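Local structure of Exo-beta-1,3-glucanase (Streptomyces sp. SirexAA-E, 4PEY) at residues A[22-27]-A[56-61]; A[263-268]-A[284-289]. The protein hydrolyses laminarin and laminarioligosaccharides as an exo-beta-1,3-glucanase, working from the non-reducing ends and producing glucose and laminaribiose. The protein carries 1 engineered substitution. All blocks are in the same frame, centred on the assembly; numbering follows the deposited sequence.

Contact 1 of 2, residues A[22-27]-A[56-61]; sequences PNVLVF and ALMFKP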
# COMPACT_ATOMS: atom_id res chain seq x y z
N PRO A 22 -19.28 13.46 10.47
CA PRO A 22 -19.33 14.52 9.46
C PRO A 22 -18.30 14.37 8.34
O PRO A 22 -18.40 15.10 7.35
CB PRO A 22 -19.07 15.78 10.27
CG PRO A 22 -18.25 15.32 11.43
CD PRO A 22 -18.79 13.96 11.77
N ASN A 23 -17.33 13.47 8.49
CA ASN A 23 -16.28 13.31 7.49
C ASN A 23 -16.56 12.18 6.51
O ASN A 23 -15.75 11.89 5.63
CB ASN A 23 -14.92 13.08 8.16
CG ASN A 23 -14.47 14.26 8.98
OD1 ASN A 23 -14.93 15.39 8.77
ND2 ASN A 23 -13.54 14.02 9.90
N VAL A 24 -17.70 11.53 6.67
CA VAL A 24 -18.16 10.56 5.69
C VAL A 24 -19.33 11.18 4.95
O VAL A 24 -20.40 11.38 5.51
CB VAL A 24 -18.59 9.21 6.32
CG1 VAL A 24 -19.03 8.24 5.24
CG2 VAL A 24 -17.45 8.60 7.13
N LEU A 25 -19.10 11.52 3.69
CA LEU A 25 -20.12 12.15 2.86
C LEU A 25 -20.80 11.06 2.06
O LEU A 25 -20.17 10.40 1.23
CB LEU A 25 -19.51 13.21 1.93
CG LEU A 25 -18.94 14.50 2.54
CD1 LEU A 25 -17.73 14.25 3.43
CD2 LEU A 25 -18.58 15.48 1.44
N VAL A 26 -22.08 10.84 2.33
CA VAL A 26 -22.83 9.79 1.67
C VAL A 26 -23.79 10.39 0.64
O VAL A 26 -24.59 11.26 0.96
CB VAL A 26 -23.62 8.93 2.69
CG1 VAL A 26 -24.35 7.80 1.97
CG2 VAL A 26 -22.68 8.35 3.74
N PHE A 27 -23.68 9.90 -0.59
CA PHE A 27 -24.47 10.40 -1.71
C PHE A 27 -25.43 9.32 -2.19
O PHE A 27 -25.13 8.14 -2.10
CB PHE A 27 -23.57 10.83 -2.87
CG PHE A 27 -22.53 11.85 -2.50
CD1 PHE A 27 -22.85 13.19 -2.45
CD2 PHE A 27 -21.23 11.46 -2.20
CE1 PHE A 27 -21.90 14.14 -2.10
CE2 PHE A 27 -20.28 12.40 -1.86
CZ PHE A 27 -20.61 13.74 -1.81
N ALA A 56 -14.12 10.70 3.50
CA ALA A 56 -14.58 9.52 2.75
C ALA A 56 -15.81 9.90 1.95
O ALA A 56 -16.77 10.46 2.51
CB ALA A 56 -14.88 8.34 3.67
N LEU A 57 -15.79 9.62 0.65
CA LEU A 57 -16.92 9.86 -0.24
C LEU A 57 -17.55 8.50 -0.55
O LEU A 57 -16.90 7.63 -1.12
CB LEU A 57 -16.49 10.56 -1.53
CG LEU A 57 -15.55 11.76 -1.36
CD1 LEU A 57 -15.10 12.29 -2.72
CD2 LEU A 57 -16.22 12.86 -0.53
N MET A 58 -18.81 8.32 -0.16
CA MET A 58 -19.48 7.03 -0.30
C MET A 58 -20.73 7.17 -1.14
O MET A 58 -21.55 8.05 -0.89
CB MET A 58 -19.84 6.47 1.08
CG MET A 58 -18.64 6.00 1.89
SD MET A 58 -18.02 4.45 1.21
CE MET A 58 -16.83 3.98 2.46
N PHE A 59 -20.88 6.30 -2.13
CA PHE A 59 -22.00 6.40 -3.06
C PHE A 59 -22.93 5.19 -2.97
O PHE A 59 -22.50 4.05 -3.18
CB PHE A 59 -21.47 6.56 -4.49
CG PHE A 59 -20.83 7.90 -4.74
CD1 PHE A 59 -19.57 8.21 -4.23
CD2 PHE A 59 -21.50 8.86 -5.49
CE1 PHE A 59 -19.00 9.45 -4.46
CE2 PHE A 59 -20.93 10.09 -5.73
CZ PHE A 59 -19.68 10.39 -5.21
N LYS A 60 -24.20 5.45 -2.65
CA LYS A 60 -25.20 4.39 -2.58
C LYS A 60 -25.42 3.77 -3.96
O LYS A 60 -25.20 4.43 -4.99
CB LYS A 60 -26.53 4.92 -2.03
CG LYS A 60 -26.44 5.48 -0.63
CD LYS A 60 -27.82 5.76 -0.05
CE LYS A 60 -27.73 6.17 1.40
NZ LYS A 60 -29.07 6.30 2.04
N PRO A 61 -25.84 2.50 -4.00
CA PRO A 61 -26.06 1.86 -5.31
C PRO A 61 -27.00 2.64 -6.22
O PRO A 61 -27.99 3.23 -5.76
CB PRO A 61 -26.67 0.51 -4.94
CG PRO A 61 -26.13 0.22 -3.59
CD PRO A 61 -26.01 1.55 -2.89

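Contact 2 of 2, residues A[263-268]-A[284-289]; sequences FYVVKP and HLLFTP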
# COMPACT_ATOMS: atom_id res chain seq x y z
N PHE A 263 -19.73 -3.38 14.91
CA PHE A 263 -18.53 -2.54 14.85
C PHE A 263 -18.60 -1.41 15.87
O PHE A 263 -19.63 -0.76 16.01
CB PHE A 263 -18.36 -1.92 13.46
CG PHE A 263 -17.80 -2.86 12.44
CD1 PHE A 263 -18.60 -3.85 11.88
CD2 PHE A 263 -16.49 -2.73 12.01
CE1 PHE A 263 -18.08 -4.72 10.93
CE2 PHE A 263 -15.96 -3.60 11.07
CZ PHE A 263 -16.76 -4.59 10.52
N TYR A 264 -17.49 -1.17 16.58
CA TYR A 264 -17.33 0.09 17.29
C TYR A 264 -16.94 1.14 16.26
O TYR A 264 -15.92 1.00 15.58
CB TYR A 264 -16.26 -0.02 18.39
CG TYR A 264 -15.97 1.29 19.09
CD1 TYR A 264 -16.99 2.09 19.58
CD2 TYR A 264 -14.66 1.73 19.27
CE1 TYR A 264 -16.72 3.29 20.22
CE2 TYR A 264 -14.38 2.92 19.91
CZ TYR A 264 -15.41 3.70 20.38
OH TYR A 264 -15.14 4.89 21.03
N VAL A 265 -17.77 2.16 16.12
CA VAL A 265 -17.53 3.23 15.16
C VAL A 265 -16.66 4.28 15.83
O VAL A 265 -17.14 5.06 16.65
CB VAL A 265 -18.85 3.83 14.65
CG1 VAL A 265 -18.60 4.98 13.68
CG2 VAL A 265 -19.69 2.74 13.98
N VAL A 266 -15.37 4.25 15.50
CA VAL A 266 -14.39 5.12 16.14
C VAL A 266 -14.46 6.52 15.55
O VAL A 266 -14.42 6.69 14.33
CB VAL A 266 -12.95 4.57 15.99
CG1 VAL A 266 -11.98 5.38 16.85
CG2 VAL A 266 -12.89 3.09 16.34
N LYS A 267 -14.58 7.51 16.42
CA LYS A 267 -14.64 8.90 16.02
C LYS A 267 -13.66 9.72 16.86
O LYS A 267 -13.26 9.27 17.93
CB LYS A 267 -16.08 9.42 16.14
CG LYS A 267 -16.96 8.96 14.99
CD LYS A 267 -18.41 9.39 15.11
CE LYS A 267 -19.18 8.48 16.02
NZ LYS A 267 -20.64 8.70 15.87
N PRO A 268 -13.24 10.89 16.35
CA PRO A 268 -12.33 11.77 17.09
C PRO A 268 -12.71 11.91 18.55
O PRO A 268 -13.88 12.14 18.86
CB PRO A 268 -12.48 13.11 16.35
CG PRO A 268 -12.74 12.70 14.95
CD PRO A 268 -13.58 11.44 15.03
N HIS A 284 -15.90 -5.34 16.30
CA HIS A 284 -14.91 -4.98 15.30
C HIS A 284 -14.68 -3.47 15.37
O HIS A 284 -15.31 -2.78 16.17
CB HIS A 284 -15.38 -5.41 13.92
CG HIS A 284 -15.68 -6.88 13.82
ND1 HIS A 284 -14.72 -7.81 13.49
CD2 HIS A 284 -16.82 -7.57 14.04
CE1 HIS A 284 -15.26 -9.01 13.49
NE2 HIS A 284 -16.53 -8.90 13.83
N LEU A 285 -13.75 -2.97 14.56
CA LEU A 285 -13.40 -1.55 14.58
C LEU A 285 -13.61 -0.91 13.21
O LEU A 285 -13.10 -1.40 12.21
CB LEU A 285 -11.94 -1.35 15.00
CG LEU A 285 -11.59 -1.83 16.42
CD1 LEU A 285 -10.10 -1.71 16.67
CD2 LEU A 285 -12.37 -1.06 17.48
N LEU A 286 -14.37 0.18 13.18
CA LEU A 286 -14.51 1.01 11.98
C LEU A 286 -13.99 2.40 12.28
O LEU A 286 -14.64 3.15 13.03
CB LEU A 286 -15.98 1.08 11.53
CG LEU A 286 -16.22 1.83 10.21
CD1 LEU A 286 -15.65 1.04 9.04
CD2 LEU A 286 -17.70 2.11 10.01
N PHE A 287 -12.83 2.75 11.73
CA PHE A 287 -12.25 4.06 11.97
C PHE A 287 -12.80 5.06 10.96
O PHE A 287 -12.48 5.00 9.76
CB PHE A 287 -10.71 4.03 11.89
CG PHE A 287 -10.05 3.27 13.01
CD1 PHE A 287 -9.94 1.89 12.95
CD2 PHE A 287 -9.55 3.93 14.12
CE1 PHE A 287 -9.33 1.18 13.98
CE2 PHE A 287 -8.95 3.23 15.15
CZ PHE A 287 -8.83 1.86 15.08
N THR A 288 -13.62 5.98 11.43
CA THR A 288 -14.13 7.04 10.56
C THR A 288 -12.98 8.00 10.24
O THR A 288 -11.97 8.01 10.96
CB THR A 288 -15.32 7.77 11.21
OG1 THR A 288 -14.90 8.44 12.41
CG2 THR A 288 -16.42 6.78 11.56
N PRO A 289 -13.09 8.79 9.17
CA PRO A 289 -11.95 9.61 8.75
C PRO A 289 -11.57 10.65 9.79
O PRO A 289 -12.39 11.46 10.21
CB PRO A 289 -12.43 10.29 7.46
CG PRO A 289 -13.61 9.45 7.00
CD PRO A 289 -14.25 8.98 8.27

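Contact 1 of 2, residues A[22-27]-A[56-61]
F27 and F59 form an offset stack, with ring centroids 4.8 Å apart and planes at 29°. The two side chains lie side by side and point the same way. F27 CD2 sits over one face of the F59 ring, toward its rim, 3.6 Å from F59 CZ. F27 CB also makes an off-centre CH-pi contact with that ring. At its edge, the F27 ring meets L57 CB. On the face of the sheet that bears both phenylalanines, L25 CD2 meets L57 CD2 at 4.0 Å. Helix 34-45 covers this face, with I34 touching both phenylalanine side chains. The opposite face of the sheet carries V24, V26, A56 and M58. There V24 and M58 approach at a slant, V24 CG1 to M58 CG. K60, just beyond strand 56-59, extends back past V26 at about a right angle, K60 CE to V26 CG1 3.8 Å. An alanine in place of F59 would probably leave the F27 ring without its stacking partner, and F89 and Y64 without their edge-to-face mate. Five nearly straight backbone hydrogen bonds, from A56 N-N23 O to K60 N-F27 O, fix the parallel register of these first two strands of a probable beta-helix domain. Apolar packing on both faces adds to it.

Contact 2 of 2, residues A[263-268]-A[284-289]
T288 OG1 donates to V266 O at 2.6 Å, on a lone pair in the carbonyl plane. T288 N donates to the same oxygen at 3.1 Å, so one residue grips V266 O twice. The hydroxyl reaches it because OG1 lies between the backbone N and the carbonyl carbon (chi1 63°). This turns T288 CG2 to V265 CG1, 3.5 Å away, where the two side chains cross at about a right angle. K267 CG passes T288 OG1 at 3.3 Å. Next to T288, V266 CG2 lies over a face of the F287 ring, 4.2 Å from the centroid.

At the other end, H284 CB sits over one face of the F263 ring, 3.5 Å from its centroid. The edge of this ring meets the backbone at L285 C and L286 N. The imidazole is oblique to the phenyl ring, and its ND1 is hydrogen-bonded to V306 N.

Between these ends, Y264 N, L286 N and V266 N make the parallel backbone bonds, and Y264 CD2 meets L285 CD2 at 4.0 Å. Helix 272-280 lies over Y264 and L285, and L258 touches F263 and H284. K267 NZ reaches back to D19 O. The contact pairs the first two strands of what is probably the second beta-helix domain. Its chemistry is mostly apolar, but the two hydrogen bonds from T288 to V266 O probably fix the hydroxyl and hold the segments together just past the strands.

How the contacts relate
From the N terminus, strand 24-27 runs into helix 34-45, and contact 1 closes that excursion when strand 55-59 pairs beside it. The chain then passes through many strands before strand 263-266. Helix 272-280 follows, and contact 2 closes this shorter loop at strand 284-287. The two are in series, neither nested nor crossed. Each is a strand-helix-strand unit opening a run of mostly parallel strands, consistent with the two beta-helix domains of family 55 glycoside hydrolases. Their centres lie 15 Å apart, yet they touch: N23 ND2 is probably hydrogen-bonded to P289 O, and the P289 ring packs on V24 and A56. P289 thus ties the beginnings of the two runs together, away from the bound sugars.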